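Local structure of flavodoxin (Streptococcus pneumoniae serotype 4, 5LJL) at residues E17-I22 against G87-G92; V55-Y60 against E64-M69; E74-L79 against D104-V109. The protein uses FMN as its cofactor and probably serves as a low-potential electron donor to several redox enzymes. All coordinates share one frame; numbering follows the deposited sequence.

Contact 1: E17-I22 against G87-G92; sequences EEIADI and GVVGSG
Ser91 OG is hydrogen-bonded to the backbone oxygen of Leu126, and the serine thereby turns its hydroxyl away from Ile19, whose CD1 packs on Ser91 CB at 3.7 Å. OG stands anti to the backbone N (chi1 179°), which leaves the CB methylene as the part that faces the isoleucine. Serine suits this place because its short side chain offers carbon to the helix while its buried oxygen has a partner outside the contact. Its backbone N also makes a weak hydrogen bond to Thr16 OG1, in the first turn of helix 15-29.

Apart from that, hydrocarbon does the work, and Ile19 supplies two branches for it. CG2 meets Val89 CG2 at 3.5 Å, a close methyl-to-methyl fit in which the two side chains lie alongside, pointing opposite ways. The other branch is extended beyond CG1 (chi2 162°), so that CD1 travels further along the strand, passing Gly90 C at 4.1 Å before it reaches Ser91. Gly90 has no side chain, and CD1 lies against its backbone. Ile19 and Val89 are both beta-branched and meet in the layer between helix and sheet. The axes of helix segment 17-22 and strand segment 87-92 approach to 8.1 Å, running roughly against each other at 146°.

This is the helix-on-sheet packing of a parallel alpha/beta fold. The side chain of Ser91, at the C-terminal end of the strand, is about 4 Å from a phosphate ion, probably from the crystallisation liquor. Helix 130-146 closes the same layer, with Leu136 on Ile19 and Phe139 on Val89, while Ala56 of strand 52-56 lies against Val89 and Ala20; helix 101-113 packs on the opposite face, against Val88.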
loop_
_atom_site.group_PDB
_atom_site.type_symbol
_atom_site.label_atom_id
_atom_site.label_comp_id
_atom_site.label_asym_id
_atom_site.label_seq_id
_atom_site.Cartn_x
_atom_site.Cartn_y
_atom_site.Cartn_z
ATOM N N GLU A 17 -5.048 -7.102 5.063
ATOM C CA GLU A 17 -3.845 -7.683 5.621
ATOM C C GLU A 17 -3.273 -8.834 4.758
ATOM O O GLU A 17 -2.043 -8.864 4.463
ATOM C CB GLU A 17 -3.971 -8.129 7.104
ATOM C CG GLU A 17 -2.658 -8.598 7.645
ATOM C CD GLU A 17 -2.613 -8.987 9.098
ATOM O OE1 GLU A 17 -3.634 -8.906 9.809
ATOM O OE2 GLU A 17 -1.449 -9.325 9.508
ATOM N N GLU A 18 -4.164 -9.665 4.262
ATOM C CA GLU A 18 -3.788 -10.807 3.445
ATOM C C GLU A 18 -3.136 -10.323 2.124
ATOM O O GLU A 18 -2.130 -10.863 1.661
ATOM C CB GLU A 18 -5.007 -11.626 3.090
ATOM C CG GLU A 18 -4.652 -12.801 2.257
ATOM C CD GLU A 18 -5.727 -13.827 2.212
ATOM O OE1 GLU A 18 -5.347 -15.013 2.313
ATOM O OE2 GLU A 18 -6.916 -13.444 2.055
ATOM N N ILE A 19 -3.702 -9.269 1.575
ATOM C CA ILE A 19 -3.172 -8.628 0.355
ATOM C C ILE A 19 -1.805 -8.054 0.570
ATOM O O ILE A 19 -0.930 -8.217 -0.302
ATOM C CB ILE A 19 -4.190 -7.577 -0.109
ATOM C CG1 ILE A 19 -5.455 -8.268 -0.698
ATOM C CG2 ILE A 19 -3.577 -6.494 -0.979
ATOM C CD1 ILE A 19 -6.650 -7.285 -0.744
ATOM N N ALA A 20 -1.601 -7.351 1.692
ATOM C CA ALA A 20 -0.279 -6.818 2.052
ATOM C C ALA A 20 0.738 -7.970 2.097
ATOM O O ALA A 20 1.894 -7.863 1.644
ATOM C CB ALA A 20 -0.366 -6.130 3.421
ATOM N N ASP A 21 0.319 -9.049 2.747
ATOM C CA ASP A 21 1.158 -10.236 2.892
ATOM C C ASP A 21 1.535 -10.920 1.580
ATOM O O ASP A 21 2.713 -11.366 1.455
ATOM C CB ASP A 21 0.505 -11.209 3.886
ATOM C CG ASP A 21 0.582 -10.730 5.326
ATOM O OD1 ASP A 21 1.475 -9.895 5.721
ATOM O OD2 ASP A 21 -0.277 -11.260 6.096
ATOM N N ILE A 22 0.608 -10.960 0.625
ATOM C CA ILE A 22 0.915 -11.474 -0.693
ATOM C C ILE A 22 2.022 -10.655 -1.363
ATOM O O ILE A 22 2.927 -11.215 -2.013
ATOM C CB ILE A 22 -0.356 -11.541 -1.557
ATOM C CG1 ILE A 22 -1.297 -12.597 -1.004
ATOM C CG2 ILE A 22 -0.100 -11.704 -3.054
ATOM C CD1 ILE A 22 -2.743 -12.368 -1.351
ATOM N N GLY A 87 3.740 2.350 -4.228
ATOM C CA GLY A 87 2.542 1.751 -4.774
ATOM C C GLY A 87 1.462 1.649 -3.729
ATOM O O GLY A 87 1.732 1.739 -2.499
ATOM N N VAL A 88 0.247 1.462 -4.207
ATOM C CA VAL A 88 -0.929 1.405 -3.320
ATOM C C VAL A 88 -1.845 0.264 -3.740
ATOM O O VAL A 88 -2.116 0.055 -4.942
ATOM C CB VAL A 88 -1.754 2.724 -3.264
ATOM C CG1 VAL A 88 -2.766 2.735 -2.135
ATOM C CG2 VAL A 88 -0.826 3.895 -3.084
ATOM N N VAL A 89 -2.261 -0.522 -2.759
ATOM C CA VAL A 89 -3.229 -1.595 -2.993
ATOM C C VAL A 89 -4.361 -1.572 -1.967
ATOM O O VAL A 89 -4.212 -0.946 -0.909
ATOM C CB VAL A 89 -2.505 -2.991 -2.952
ATOM C CG1 VAL A 89 -1.395 -3.052 -3.976
ATOM C CG2 VAL A 89 -2.066 -3.360 -1.503
ATOM N N GLY A 90 -5.431 -2.374 -2.151
ATOM C CA GLY A 90 -6.417 -2.439 -1.106
ATOM C C GLY A 90 -7.553 -3.331 -1.458
ATOM O O GLY A 90 -7.670 -3.719 -2.593
ATOM N N SER A 91 -8.333 -3.669 -0.446
ATOM C CA SER A 91 -9.609 -4.352 -0.669
ATOM C C SER A 91 -10.765 -3.438 -0.445
ATOM O O SER A 91 -10.691 -2.512 0.389
ATOM C CB SER A 91 -9.747 -5.560 0.273
ATOM O OG SER A 91 -11.000 -6.268 0.109
ATOM N N GLY A 92 -11.854 -3.703 -1.177
ATOM C CA GLY A 92 -13.059 -2.923 -0.976
ATOM C C GLY A 92 -14.306 -3.682 -1.437
ATOM O O GLY A 92 -14.278 -4.855 -1.742
#

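Contact 2: V55-Y60 against E64-M69; sequences VATYTY and ELPDEM
The Tyr58 ring carries Pro66 on one face: CG sits 3.7 Å from the ring centroid, only 10° off the normal, a CH-pi contact over the middle of the ring. Tyr58 CG is tucked between its own backbone N and carbonyl carbon (chi1 68°), which helps to set the ring over the proline. At the ring's edge lies the carboxylate of Glu68, turned 52° against it. Tyr58 OH donates to Glu68 OE2 at 2.7 Å, meeting the oxygen on its syn side but somewhat out of the carboxylate plane. These two contacts restrict the ring's tilt and rotation. Tyr60 presents its edge to Asp67, where the aromatic hydrogens face OD2, 3.4 Å from Tyr60 CE2.

Thr57 OG1 donates to Tyr58 O at 2.8 Å, on a lone pair in the carbonyl plane, and the Pro66 ring leans on this hydroxyl. Deeper in, Val55 CG1 and Met69 CE meet tip to tip at 4.0 Å, apolar groups suited to the sheet side of the contact.

Further out, Tyr60 and Glu64 form a single antiparallel hydrogen-bonded bridge. Tyr60 N to Glu64 O (2.9 Å) is nearly straight; the return bond from Glu64 N to Tyr60 O is more bent. The pair closes the turn leading from strand 52-56 into helix 67-77. The side chain of Tyr58 is about 3 Å from a phosphate ion, which may mark part of a pocket. In flavodoxins this loop borders the flavin site.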
loop_
_atom_site.group_PDB
_atom_site.type_symbol
_atom_site.label_atom_id
_atom_site.label_comp_id
_atom_site.label_asym_id
_atom_site.label_seq_id
_atom_site.Cartn_x
_atom_site.Cartn_y
_atom_site.Cartn_z
ATOM N N VAL A 55 1.338 1.403 0.702
ATOM C CA VAL A 55 0.173 1.414 1.572
ATOM C C VAL A 55 -0.825 0.417 1.029
ATOM O O VAL A 55 -1.117 0.425 -0.178
ATOM C CB VAL A 55 -0.477 2.805 1.726
ATOM C CG1 VAL A 55 -1.862 2.729 2.331
ATOM C CG2 VAL A 55 0.481 3.715 2.490
ATOM N N ALA A 56 -1.323 -0.408 1.951
ATOM C CA ALA A 56 -2.439 -1.310 1.670
ATOM C C ALA A 56 -3.586 -0.891 2.567
ATOM O O ALA A 56 -3.470 -0.954 3.798
ATOM C CB ALA A 56 -1.985 -2.760 1.968
ATOM N N THR A 57 -4.707 -0.469 2.024
ATOM C CA THR A 57 -5.817 0.048 2.842
ATOM C C THR A 57 -7.188 -0.408 2.393
ATOM O O THR A 57 -7.456 -0.492 1.214
ATOM C CB THR A 57 -5.729 1.603 2.915
ATOM O OG1 THR A 57 -6.662 2.097 3.902
ATOM C CG2 THR A 57 -5.936 2.261 1.557
ATOM N N TYR A 58 -8.078 -0.625 3.352
ATOM C CA TYR A 58 -9.526 -0.751 3.097
ATOM C C TYR A 58 -10.089 0.718 3.069
ATOM O O TYR A 58 -9.370 1.678 3.302
ATOM C CB TYR A 58 -10.221 -1.624 4.144
ATOM C CG TYR A 58 -10.313 -1.067 5.568
ATOM C CD1 TYR A 58 -9.274 -1.202 6.428
ATOM C CD2 TYR A 58 -11.459 -0.424 6.032
ATOM C CE1 TYR A 58 -9.384 -0.794 7.771
ATOM C CE2 TYR A 58 -11.565 0.072 7.333
ATOM C CZ TYR A 58 -10.535 -0.105 8.215
ATOM O OH TYR A 58 -10.612 0.358 9.515
ATOM N N THR A 59 -11.357 0.832 2.737
ATOM C CA THR A 59 -12.065 2.106 2.671
ATOM C C THR A 59 -13.273 2.003 3.646
ATOM O O THR A 59 -13.948 0.987 3.687
ATOM C CB THR A 59 -12.580 2.321 1.252
ATOM O OG1 THR A 59 -11.486 2.323 0.326
ATOM C CG2 THR A 59 -13.383 3.548 1.111
ATOM N N TYR A 60 -13.539 3.069 4.398
ATOM C CA TYR A 60 -14.498 3.021 5.478
ATOM C C TYR A 60 -15.721 3.874 5.114
ATOM O O TYR A 60 -15.573 5.028 4.751
ATOM C CB TYR A 60 -13.801 3.500 6.750
ATOM C CG TYR A 60 -14.554 3.347 8.063
ATOM C CD1 TYR A 60 -15.461 2.308 8.285
ATOM C CD2 TYR A 60 -14.323 4.257 9.121
ATOM C CE1 TYR A 60 -16.147 2.189 9.513
ATOM C CE2 TYR A 60 -14.979 4.130 10.361
ATOM C CZ TYR A 60 -15.892 3.105 10.549
ATOM O OH TYR A 60 -16.517 2.994 11.775
ATOM N N GLU A 64 -14.283 7.098 3.023
ATOM C CA GLU A 64 -13.369 7.635 3.943
ATOM C C GLU A 64 -12.129 6.718 4.114
ATOM O O GLU A 64 -12.080 5.480 3.814
ATOM C CB GLU A 64 -14.026 7.967 5.318
ATOM C CG GLU A 64 -15.045 9.132 5.275
ATOM C CD GLU A 64 -15.990 9.123 6.468
ATOM O OE1 GLU A 64 -17.110 9.635 6.344
ATOM O OE2 GLU A 64 -15.608 8.603 7.541
ATOM N N LEU A 65 -11.110 7.355 4.656
ATOM C CA LEU A 65 -9.980 6.659 5.133
ATOM C C LEU A 65 -10.393 5.866 6.398
ATOM O O LEU A 65 -11.295 6.295 7.137
ATOM C CB LEU A 65 -8.909 7.682 5.501
ATOM C CG LEU A 65 -8.434 8.638 4.414
ATOM C CD1 LEU A 65 -7.422 9.592 5.021
ATOM C CD2 LEU A 65 -7.829 7.854 3.272
ATOM N N PRO A 66 -9.799 4.678 6.615
ATOM C CA PRO A 66 -9.844 4.091 7.943
ATOM C C PRO A 66 -9.514 5.109 9.034
ATOM O O PRO A 66 -8.574 5.898 8.911
ATOM C CB PRO A 66 -8.783 3.007 7.868
ATOM C CG PRO A 66 -8.695 2.649 6.417
ATOM C CD PRO A 66 -8.902 3.925 5.709
ATOM N N ASP A 67 -10.300 5.048 10.134
ATOM C CA ASP A 67 -10.064 5.923 11.252
ATOM C C ASP A 67 -8.596 5.926 11.641
ATOM O O ASP A 67 -7.976 6.964 11.857
ATOM C CB ASP A 67 -10.898 5.470 12.471
ATOM C CG ASP A 67 -12.343 5.727 12.306
ATOM O OD1 ASP A 67 -13.132 5.178 13.182
ATOM O OD2 ASP A 67 -12.774 6.495 11.366
ATOM N N GLU A 68 -8.023 4.724 11.743
ATOM C CA GLU A 68 -6.657 4.555 12.188
ATOM C C GLU A 68 -5.610 5.056 11.139
ATOM O O GLU A 68 -4.417 5.192 11.460
ATOM C CB GLU A 68 -6.417 3.069 12.539
ATOM C CG GLU A 68 -6.583 2.066 11.392
ATOM C CD GLU A 68 -7.996 1.493 11.192
ATOM O OE1 GLU A 68 -8.959 2.144 11.598
ATOM O OE2 GLU A 68 -8.152 0.348 10.645
ATOM N N MET A 69 -6.055 5.274 9.908
ATOM C CA MET A 69 -5.257 5.843 8.834
ATOM C C MET A 69 -5.259 7.377 8.821
ATOM O O MET A 69 -4.384 7.967 8.190
ATOM C CB MET A 69 -5.626 5.304 7.425
ATOM C CG MET A 69 -5.056 3.930 7.105
ATOM S SD MET A 69 -3.241 4.059 6.928
ATOM C CE MET A 69 -2.867 2.482 6.189
#

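Contact 3: E74-L79 against D104-V109; sequences EDLADL and DDFDRV
Between segments 74-79 and 104-109 the nearest CA atoms are those of Ala77 and Val109, 5.7 Å apart. Helices 67-77 and 101-113 belong to the same layer of the flavodoxin-like alpha/beta/alpha sandwich, and their meeting here is wholly apolar. Leu76 points toward helix segment 104-109: chi1 175°, with CG anti to the backbone N, and chi2 61° together bring CD2 to Val109 CG1 at 3.7 Å. The same methyl reaches the edge of the Phe106 ring, lying in the ring plane 4.0 Å from CE1, so that one leucine branch bridges two residues a helical turn apart. Leucine fits because it reaches across the gap, whereas next door the small Ala77 lets the backbones close in.

Asp104 forms a salt bridge with Lys123, and Asp107 one with Lys117 plus a hydrogen bond with Tyr86 OH. Beyond the pair, Met69 and Phe72 also touch Phe106, and Phe47 and Leu81 rest on Leu76. Beta-branched Val109 divides its methyls between the two partners. While CG1 takes Leu76, CG2 presses on Ala77 CB at 3.5 Å, tighter than usual for two carbons.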
loop_
_atom_site.group_PDB
_atom_site.type_symbol
_atom_site.label_atom_id
_atom_site.label_comp_id
_atom_site.label_asym_id
_atom_site.label_seq_id
_atom_site.Cartn_x
_atom_site.Cartn_y
_atom_site.Cartn_z
ATOM N N GLU A 74 -2.130 12.179 7.479
ATOM C CA GLU A 74 -1.695 13.544 7.778
ATOM C C GLU A 74 -0.199 13.644 7.841
ATOM O O GLU A 74 0.391 14.592 7.260
ATOM C CB GLU A 74 -2.335 14.072 9.109
ATOM C CG GLU A 74 -3.850 14.246 8.955
ATOM C CD GLU A 74 -4.625 14.495 10.253
ATOM O OE1 GLU A 74 -3.982 14.673 11.288
ATOM O OE2 GLU A 74 -5.869 14.485 10.246
ATOM N N ASP A 75 0.405 12.699 8.567
ATOM C CA ASP A 75 1.837 12.682 8.665
ATOM C C ASP A 75 2.519 12.465 7.315
ATOM O O ASP A 75 3.514 13.176 6.984
ATOM C CB ASP A 75 2.343 11.655 9.699
ATOM C CG ASP A 75 1.917 11.956 11.137
ATOM O OD1 ASP A 75 1.484 13.102 11.421
ATOM O OD2 ASP A 75 1.951 10.993 11.966
ATOM N N LEU A 76 1.991 11.527 6.520
ATOM C CA LEU A 76 2.554 11.278 5.204
ATOM C C LEU A 76 2.455 12.524 4.260
ATOM O O LEU A 76 3.442 12.858 3.553
ATOM C CB LEU A 76 1.875 10.054 4.577
ATOM C CG LEU A 76 2.242 9.702 3.159
ATOM C CD1 LEU A 76 3.716 9.371 2.991
ATOM C CD2 LEU A 76 1.377 8.545 2.659
ATOM N N ALA A 77 1.307 13.234 4.337
ATOM C CA ALA A 77 1.073 14.382 3.435
ATOM C C ALA A 77 2.118 15.489 3.738
ATOM O O ALA A 77 2.391 16.361 2.923
ATOM C CB ALA A 77 -0.335 14.928 3.651
ATOM N N ASP A 78 2.651 15.487 4.919
ATOM C CA ASP A 78 3.634 16.537 5.267
ATOM C C ASP A 78 5.052 16.153 4.943
ATOM O O ASP A 78 5.949 16.928 5.261
ATOM C CB ASP A 78 3.547 16.877 6.774
ATOM C CG ASP A 78 4.108 18.279 7.119
ATOM O OD1 ASP A 78 4.092 19.244 6.291
ATOM O OD2 ASP A 78 4.537 18.380 8.281
ATOM N N LEU A 79 5.305 14.960 4.371
ATOM C CA LEU A 79 6.708 14.493 4.103
ATOM C C LEU A 79 7.168 14.829 2.695
ATOM O O LEU A 79 6.336 14.990 1.806
ATOM C CB LEU A 79 6.802 12.960 4.207
ATOM C CG LEU A 79 6.507 12.332 5.564
ATOM C CD1 LEU A 79 6.695 10.799 5.528
ATOM C CD2 LEU A 79 7.391 12.961 6.646
ATOM N N ASP A 104 -7.311 5.272 -4.000
ATOM C CA ASP A 104 -7.157 6.452 -4.822
ATOM C C ASP A 104 -6.652 7.625 -3.995
ATOM O O ASP A 104 -5.756 8.374 -4.427
ATOM C CB ASP A 104 -8.477 6.822 -5.510
ATOM C CG ASP A 104 -8.809 5.947 -6.639
ATOM O OD1 ASP A 104 -8.023 5.057 -7.051
ATOM O OD2 ASP A 104 -9.935 6.147 -7.154
ATOM N N ASP A 105 -7.193 7.806 -2.800
ATOM C CA ASP A 105 -6.764 8.915 -1.939
ATOM C C ASP A 105 -5.298 8.822 -1.515
ATOM O O ASP A 105 -4.592 9.826 -1.477
ATOM C CB ASP A 105 -7.649 8.977 -0.713
ATOM C CG ASP A 105 -9.095 9.335 -1.041
ATOM O OD1 ASP A 105 -9.391 9.805 -2.159
ATOM O OD2 ASP A 105 -9.881 9.021 -0.161
ATOM N N PHE A 106 -4.844 7.604 -1.219
ATOM C CA PHE A 106 -3.421 7.384 -0.849
ATOM C C PHE A 106 -2.516 7.516 -2.073
ATOM O O PHE A 106 -1.357 7.985 -1.937
ATOM C CB PHE A 106 -3.207 6.063 -0.105
ATOM C CG PHE A 106 -3.251 6.194 1.378
ATOM C CD1 PHE A 106 -2.148 6.720 2.037
ATOM C CD2 PHE A 106 -4.369 5.898 2.119
ATOM C CE1 PHE A 106 -2.148 6.838 3.437
ATOM C CE2 PHE A 106 -4.388 6.011 3.499
ATOM C CZ PHE A 106 -3.267 6.499 4.186
ATOM N N ASP A 107 -2.992 7.118 -3.264
ATOM C CA ASP A 107 -2.215 7.372 -4.503
ATOM C C ASP A 107 -1.927 8.883 -4.599
ATOM O O ASP A 107 -0.774 9.308 -4.817
ATOM C CB ASP A 107 -2.989 6.820 -5.699
ATOM C CG ASP A 107 -2.262 6.967 -7.002
ATOM O OD1 ASP A 107 -1.112 7.369 -7.068
ATOM O OD2 ASP A 107 -2.887 6.590 -7.990
ATOM N N ARG A 108 -2.956 9.719 -4.407
ATOM C CA ARG A 108 -2.800 11.175 -4.539
ATOM C C ARG A 108 -1.900 11.782 -3.498
ATOM O O ARG A 108 -1.071 12.644 -3.820
ATOM C CB ARG A 108 -4.179 11.858 -4.555
ATOM C CG ARG A 108 -4.998 11.500 -5.767
ATOM C CD ARG A 108 -4.614 12.289 -7.033
ATOM N NE ARG A 108 -5.691 12.184 -8.073
ATOM C CZ ARG A 108 -6.091 13.140 -8.940
ATOM N NH1 ARG A 108 -5.538 14.357 -8.968
ATOM N NH2 ARG A 108 -7.088 12.875 -9.789
ATOM N N VAL A 109 -2.024 11.358 -2.248
ATOM C CA VAL A 109 -1.147 11.851 -1.220
ATOM C C VAL A 109 0.310 11.497 -1.484
ATOM O O VAL A 109 1.223 12.353 -1.284
ATOM C CB VAL A 109 -1.660 11.551 0.224
ATOM C CG1 VAL A 109 -1.330 10.161 0.644
ATOM C CG2 VAL A 109 -1.003 12.525 1.205
#

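In the fold
Contacts 1 and 3 are buried and apolar, but they lie in different layers: contact 1 seats helix 15-29 on one face of the parallel sheet, whereas contact 3 joins two helices covering the other. Contact 2 is partly buried and the most polar, as befits a turn at the sheet's C-terminal end: exposed Glu64 and Asp67 lie outward, while buried Thr57 and Tyr58 also hydrogen-bond. Strands 52-56 and 85-92 tie contacts 1 and 2 together, with Val89 probably hydrogen-bonded to Val55 and Thr57. Helix 67-77 starts in contact 2 and ends in contact 3, and Phe106 packs against Met69, Val55, Leu65 and Thr57. Val88 of segment 87-92 also touches Phe106.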